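Local coordinates for peptidoglycan synthetase penicillin-binding protein 3 (Bifidobacterium adolescentis, PDB 4YE5) that probably binds penicillin and, as a member of the transpeptidase family, probably cross-links peptidoglycan in the bacterial cell wall, at residues Gln251-Ile255 against Lys425-Ile429; Ser295-Gln299 against Ile453-Val457. One frame throughout, in Å; residues are numbered along the deposited sequence.

Interaction 1: Gln251-Ile255 against Lys425-Ile429; sequences QSGDI and KPQRI
The backbone oxygen of Arg428 is gripped by two hydrogen bonds. One comes from Ile255 N, which lies 3.0 Å from Arg428 O. The other comes from the Thr218 hydroxyl, outside both segments. The CA-H of Asp254 adds a weaker contact to the same oxygen. Two residues before Ile255 the roles reverse, and Arg428 N donates to Gly253 O at 3.0 Å. The CA-H of Gln427 also meets Gly253 O, at 3.3 Å from CA. Gly253 has a positive phi of 79°. With no side chain there, the backbone of Pro426 and Gln427 can pass close by.

Asp254 and Arg428 extend side by side, pointing the same way. Arg428 meets the carboxylate side-on: NE lies 2.9 Å from Asp254 OD1, and NH2 lies 2.9 Å from Asp254 OD2. Both oxygens are met on the syn side, and the two planes are 28° apart. Two bonds fix the rotation of both groups. Arg428 NH1 turns to the carbonyl of Gln443.

Lys425 runs extended over the loop, and its NZ donates to Gln251 O at 2.8 Å, in the carbonyl plane. Ser252 OG accepts from Asp254 N at 3.0 Å, an ST turn, and is also bonded to Asp249. On the buried side, Ile255 CD1 packs 4.3 Å from Ile429 CB. Together the backbone bonds form a single parallel beta bridge, joining the loop between two antiparallel strands of the transpeptidase-domain sheet, up to the first residue of the second, to the stretch that leads into strand 430-434.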
ATOM      1  N   GLN A 251       3.178   8.259  16.339  1.00 20.42           N
ATOM      2  CA  GLN A 251       1.979   8.635  17.080  1.00 29.10           C
ATOM      3  C   GLN A 251       0.669   8.315  16.358  1.00 33.29           C
ATOM      4  O   GLN A 251      -0.334   8.034  17.001  1.00 30.84           O
ATOM      5  CB  GLN A 251       2.039  10.098  17.537  1.00 30.84           C
ATOM      6  CG  GLN A 251       2.820  10.213  18.860  1.00 44.73           C
ATOM      7  CD  GLN A 251       3.086  11.639  19.291  1.00 53.75           C
ATOM      8  OE1 GLN A 251       2.475  12.577  18.786  1.00 60.08           O
ATOM      9  NE2 GLN A 251       4.010  11.806  20.235  1.00 56.54           N
ATOM     10  N   SER A 252       0.686   8.316  15.027  1.00 24.92           N
ATOM     11  CA  SER A 252      -0.550   8.114  14.271  1.00 23.26           C
ATOM     12  C   SER A 252      -0.723   6.698  13.705  1.00 24.58           C
ATOM     13  O   SER A 252      -1.842   6.271  13.452  1.00 29.25           O
ATOM     14  CB  SER A 252      -0.624   9.116  13.126  1.00 22.29           C
ATOM     15  OG  SER A 252       0.372   8.779  12.154  1.00 24.40           O
ATOM     16  N   GLY A 253       0.378   5.985  13.503  1.00 21.24           N
ATOM     17  CA  GLY A 253       0.338   4.721  12.793  1.00 19.71           C
ATOM     18  C   GLY A 253       0.279   4.871  11.281  1.00 21.33           C
ATOM     19  O   GLY A 253       0.082   3.890  10.566  1.00 21.13           O
ATOM     20  N   ASP A 254       0.451   6.093  10.786  1.00 19.69           N
ATOM     21  CA  ASP A 254       0.466   6.344   9.338  1.00 18.42           C
ATOM     22  C   ASP A 254       1.719   5.827   8.671  1.00 27.11           C
ATOM     23  O   ASP A 254       2.818   5.955   9.215  1.00 17.12           O
ATOM     24  CB  ASP A 254       0.374   7.832   9.036  1.00 18.75           C
ATOM     25  CG  ASP A 254      -1.007   8.389   9.266  1.00 32.92           C
ATOM     26  OD1 ASP A 254      -1.930   7.590   9.544  1.00 25.68           O
ATOM     27  OD2 ASP A 254      -1.166   9.625   9.144  1.00 33.09           O
ATOM     28  N   ILE A 255       1.551   5.277   7.471  1.00 17.29           N
ATOM     29  CA  ILE A 255       2.670   4.696   6.728  1.00 19.73           C
ATOM     30  C   ILE A 255       3.251   5.706   5.742  1.00 19.76           C
ATOM     31  O   ILE A 255       2.592   6.094   4.795  1.00 20.84           O
ATOM     32  CB  ILE A 255       2.220   3.424   5.978  1.00 17.93           C
ATOM     33  CG1 ILE A 255       1.663   2.416   7.007  1.00 17.90           C
ATOM     34  CG2 ILE A 255       3.386   2.845   5.147  1.00 16.19           C
ATOM     35  CD1 ILE A 255       1.157   1.125   6.403  1.00 20.73           C
ATOM     36  N   LYS A 425      -1.855   1.153  17.650  1.00 27.47           N
ATOM     37  CA  LYS A 425      -2.884   1.678  16.758  1.00 31.64           C
ATOM     38  C   LYS A 425      -3.037   0.845  15.497  1.00 28.32           C
ATOM     39  O   LYS A 425      -2.088   0.209  15.050  1.00 26.82           O
ATOM     40  CB  LYS A 425      -2.560   3.115  16.369  1.00 40.38           C
ATOM     41  CG  LYS A 425      -2.857   4.126  17.466  1.00 45.48           C
ATOM     42  CD  LYS A 425      -2.878   5.526  16.892  1.00 44.68           C
ATOM     43  CE  LYS A 425      -3.347   6.529  17.906  1.00 41.68           C
ATOM     44  NZ  LYS A 425      -3.071   7.896  17.415  1.00 40.09           N
ATOM     45  N   PRO A 426      -4.239   0.851  14.902  1.00 28.06           N
ATOM     46  CA  PRO A 426      -4.311   0.255  13.568  1.00 28.92           C
ATOM     47  C   PRO A 426      -3.461   1.106  12.615  1.00 27.48           C
ATOM     48  O   PRO A 426      -3.503   2.329  12.696  1.00 26.44           O
ATOM     49  CB  PRO A 426      -5.800   0.362  13.216  1.00 30.49           C
ATOM     50  CG  PRO A 426      -6.312   1.501  14.067  1.00 34.44           C
ATOM     51  CD  PRO A 426      -5.519   1.433  15.337  1.00 31.77           C
ATOM     52  N   GLN A 427      -2.674   0.486  11.748  1.00 19.01           N
ATOM     53  CA  GLN A 427      -1.910   1.276  10.785  1.00 16.77           C
ATOM     54  C   GLN A 427      -2.828   1.864   9.733  1.00 19.96           C
ATOM     55  O   GLN A 427      -3.930   1.357   9.515  1.00 18.60           O
ATOM     56  CB  GLN A 427      -0.835   0.419  10.126  1.00 18.11           C
ATOM     57  CG  GLN A 427       0.302   0.105  11.075  1.00 16.86           C
ATOM     58  CD  GLN A 427       0.932  -1.228  10.746  1.00 18.89           C
ATOM     59  OE1 GLN A 427       0.228  -2.245  10.602  1.00 21.52           O
ATOM     60  NE2 GLN A 427       2.256  -1.246  10.640  1.00 17.79           N
ATOM     61  N   ARG A 428      -2.368   2.928   9.083  1.00 16.52           N
ATOM     62  CA  ARG A 428      -3.165   3.588   8.043  1.00 21.57           C
ATOM     63  C   ARG A 428      -2.321   3.858   6.807  1.00 17.06           C
ATOM     64  O   ARG A 428      -1.185   4.289   6.921  1.00 17.65           O
ATOM     65  CB  ARG A 428      -3.740   4.922   8.549  1.00 19.20           C
ATOM     66  CG  ARG A 428      -4.773   5.519   7.610  1.00 25.78           C
ATOM     67  CD  ARG A 428      -5.526   6.704   8.254  1.00 26.26           C
ATOM     68  NE  ARG A 428      -4.621   7.823   8.529  1.00 24.41           N
ATOM     69  CZ  ARG A 428      -4.963   9.110   8.476  1.00 28.36           C
ATOM     70  NH1 ARG A 428      -6.197   9.474   8.147  1.00 28.52           N
ATOM     71  NH2 ARG A 428      -4.057  10.040   8.741  1.00 26.89           N
ATOM     72  N   ILE A 429      -2.881   3.603   5.631  1.00 18.94           N
ATOM     73  CA  ILE A 429      -2.221   3.991   4.404  1.00 19.46           C
ATOM     74  C   ILE A 429      -3.126   4.880   3.536  1.00 24.92           C
ATOM     75  O   ILE A 429      -2.629   5.644   2.691  1.00 20.77           O
ATOM     76  CB  ILE A 429      -1.723   2.761   3.603  1.00 21.11           C
ATOM     77  CG1 ILE A 429      -0.709   3.198   2.534  1.00 22.92           C
ATOM     78  CG2 ILE A 429      -2.888   1.989   3.020  1.00 15.94           C
ATOM     79  CD1 ILE A 429       0.044   2.038   1.915  1.00 22.17           C
TER

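Interaction 2: Ser295-Gln299 against Ile453-Val457; sequences SGMLQ and IDESV
Ser295 starts the contact with Ile453. Its CB lies 4.2 Å from Ile453 CD1, while its hydroxyl is bonded back to the carbonyl of Val291 one turn earlier in the helix. The carbonyl oxygen of Ser295 is approached by Val457 CG1 at 3.8 Å. That oxygen also accepts the helix bond from Gln299 N. Ile453 CG1 sits between the backbone N and the carbonyl carbon (chi1 46°), and this turns its CD1 toward Ser295.

Leu298 comes next, with its CB 3.8 Å from Val457 CG1. The two side chains cross obliquely, and Leu298 also touches Gln460 and Met461 further along helix 455-470. This is helix packing within the penicillin-binding transpeptidase domain. Helix 290-299 begins at a sequence that fits the SxxK motif, which carries the reactive serine in this family.

Gln299 closes the segment and carries the polar bonds. Its chain leaves with CG anti to the backbone N and then bends at chi2 (67°), which brings the amide over to Asp454. OE1 accepts from Asp454 N at 2.8 Å, in an almost straight bond (175° at the hydrogen). NE2 donates to Asp454 OD1 at 3.1 Å and meets it from above the carboxylate plane. The amide and carboxylate planes are nearly perpendicular. Asp454 holds the N-cap position of helix 455-470, but its side chain makes no capping bond. Val457 CG2 lies 3.6 Å from Gln299 OE1.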
ATOM      1  N   SER A 295       8.576  -7.992  26.940  1.00 17.04           N
ATOM      2  CA  SER A 295       7.531  -7.066  27.337  1.00 18.14           C
ATOM      3  C   SER A 295       6.487  -7.801  28.181  1.00 22.60           C
ATOM      4  O   SER A 295       6.020  -7.280  29.216  1.00 24.30           O
ATOM      5  CB  SER A 295       6.869  -6.423  26.112  1.00 18.52           C
ATOM      6  OG  SER A 295       7.773  -5.534  25.475  1.00 22.04           O
ATOM      7  N   GLY A 296       6.136  -9.012  27.745  1.00 23.18           N
ATOM      8  CA  GLY A 296       5.193  -9.859  28.470  1.00 26.75           C
ATOM      9  C   GLY A 296       5.697 -10.212  29.874  1.00 27.19           C
ATOM     10  O   GLY A 296       4.946 -10.146  30.853  1.00 30.67           O
HETATM   11  N   MSE A 297       6.976 -10.564  29.978  1.00 24.56           N
HETATM   12  CA  MSE A 297       7.575 -10.922  31.262  1.00 27.79           C
HETATM   13  C   MSE A 297       7.508  -9.781  32.262  1.00 37.60           C
HETATM   14  O   MSE A 297       7.219  -9.989  33.444  1.00 37.24           O
HETATM   15  CB  MSE A 297       9.036 -11.334  31.092  1.00 21.92           C
HETATM   16  CG  MSE A 297       9.215 -12.586  30.280  1.00 27.23           C
HETATM   17 SE   MSE A 297      11.091 -12.897  30.005  0.55 28.63          SE
HETATM   18  CE  MSE A 297      10.921 -14.307  28.665  1.00 21.30           C
ATOM     19  N   LEU A 298       7.804  -8.576  31.787  1.00 30.16           N
ATOM     20  CA  LEU A 298       7.749  -7.398  32.647  1.00 30.09           C
ATOM     21  C   LEU A 298       6.310  -7.119  33.047  1.00 29.33           C
ATOM     22  O   LEU A 298       6.028  -6.923  34.210  1.00 30.04           O
ATOM     23  CB  LEU A 298       8.328  -6.180  31.945  1.00 24.58           C
ATOM     24  CG  LEU A 298       9.808  -6.307  31.566  1.00 25.30           C
ATOM     25  CD1 LEU A 298      10.213  -5.069  30.791  1.00 24.95           C
ATOM     26  CD2 LEU A 298      10.674  -6.460  32.817  1.00 26.60           C
ATOM     27  N   GLN A 299       5.409  -7.101  32.066  1.00 26.63           N
ATOM     28  CA  GLN A 299       4.007  -6.811  32.313  1.00 27.05           C
ATOM     29  C   GLN A 299       3.396  -7.731  33.371  1.00 35.16           C
ATOM     30  O   GLN A 299       2.625  -7.276  34.221  1.00 32.00           O
ATOM     31  CB  GLN A 299       3.197  -6.888  31.021  1.00 24.11           C
ATOM     32  CG  GLN A 299       1.722  -6.552  31.191  1.00 28.96           C
ATOM     33  CD  GLN A 299       1.502  -5.091  31.559  1.00 33.88           C
ATOM     34  OE1 GLN A 299       2.272  -4.216  31.151  1.00 26.64           O
ATOM     35  NE2 GLN A 299       0.466  -4.826  32.360  1.00 29.96           N
ATOM     36  N   ILE A 453       0.689  -3.038  26.719  1.00 23.24           N
ATOM     37  CA  ILE A 453       1.456  -3.107  27.965  1.00 21.06           C
ATOM     38  C   ILE A 453       1.367  -1.752  28.668  1.00 21.74           C
ATOM     39  O   ILE A 453       1.035  -0.738  28.034  1.00 21.43           O
ATOM     40  CB  ILE A 453       2.964  -3.396  27.712  1.00 25.21           C
ATOM     41  CG1 ILE A 453       3.482  -2.500  26.577  1.00 22.27           C
ATOM     42  CG2 ILE A 453       3.197  -4.877  27.362  1.00 22.87           C
ATOM     43  CD1 ILE A 453       4.977  -2.682  26.271  1.00 18.04           C
ATOM     44  N   ASP A 454       1.691  -1.734  29.958  1.00 22.77           N
ATOM     45  CA  ASP A 454       1.736  -0.478  30.697  1.00 28.97           C
ATOM     46  C   ASP A 454       2.762   0.460  30.066  1.00 27.78           C
ATOM     47  O   ASP A 454       3.775   0.004  29.526  1.00 25.42           O
ATOM     48  CB  ASP A 454       2.113  -0.715  32.166  1.00 24.86           C
ATOM     49  CG  ASP A 454       1.047  -1.465  32.943  1.00 29.18           C
ATOM     50  OD1 ASP A 454      -0.040  -1.773  32.402  1.00 28.38           O
ATOM     51  OD2 ASP A 454       1.301  -1.718  34.134  1.00 30.88           O
ATOM     52  N   GLU A 455       2.503   1.765  30.154  1.00 25.02           N
ATOM     53  CA  GLU A 455       3.448   2.779  29.690  1.00 27.65           C
ATOM     54  C   GLU A 455       4.818   2.650  30.379  1.00 27.65           C
ATOM     55  O   GLU A 455       5.870   2.843  29.766  1.00 24.12           O
ATOM     56  CB  GLU A 455       2.870   4.184  29.910  1.00 29.51           C
ATOM     57  CG  GLU A 455       3.794   5.311  29.477  1.00 28.46           C
ATOM     58  CD  GLU A 455       3.127   6.689  29.534  1.00 30.56           C
ATOM     59  OE1 GLU A 455       1.880   6.784  29.425  1.00 33.24           O
ATOM     60  OE2 GLU A 455       3.860   7.677  29.709  1.00 39.86           O
ATOM     61  N   SER A 456       4.814   2.291  31.652  1.00 25.03           N
ATOM     62  CA  SER A 456       6.073   2.151  32.359  1.00 24.03           C
ATOM     63  C   SER A 456       6.866   0.943  31.799  1.00 26.28           C
ATOM     64  O   SER A 456       8.087   0.974  31.694  1.00 24.29           O
ATOM     65  CB  SER A 456       5.814   2.024  33.861  1.00 25.73           C
ATOM     66  OG  SER A 456       4.985   0.911  34.134  1.00 35.34           O
ATOM     67  N   VAL A 457       6.165  -0.104  31.393  1.00 26.95           N
ATOM     68  CA  VAL A 457       6.836  -1.263  30.811  1.00 24.19           C
ATOM     69  C   VAL A 457       7.403  -0.905  29.437  1.00 23.77           C
ATOM     70  O   VAL A 457       8.537  -1.266  29.105  1.00 24.46           O
ATOM     71  CB  VAL A 457       5.877  -2.482  30.689  1.00 26.26           C
ATOM     72  CG1 VAL A 457       6.478  -3.596  29.775  1.00 20.65           C
ATOM     73  CG2 VAL A 457       5.541  -3.020  32.067  1.00 23.21           C
TER

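Overall arrangement
From the N terminus, the chain first reaches 251-255, the loop between strands 242-249 and 255-260, up to the first residue of the second. It then forms 295-299 at the end of helix 290-299. Much later comes 425-429, which closes interaction 1 across 169 intervening residues. Next is 453-457, at the start of helix 455-470, which closes interaction 2 across 153. The segments alternate along the chain, so the two closures cross and neither nests in the other. Interaction 1 ties the edge of the five-stranded sheet to the approach to strand 430-434. Interaction 2 joins two helices. Their centres are 22 Å apart and their nearest atoms about 10 Å, so they do not touch.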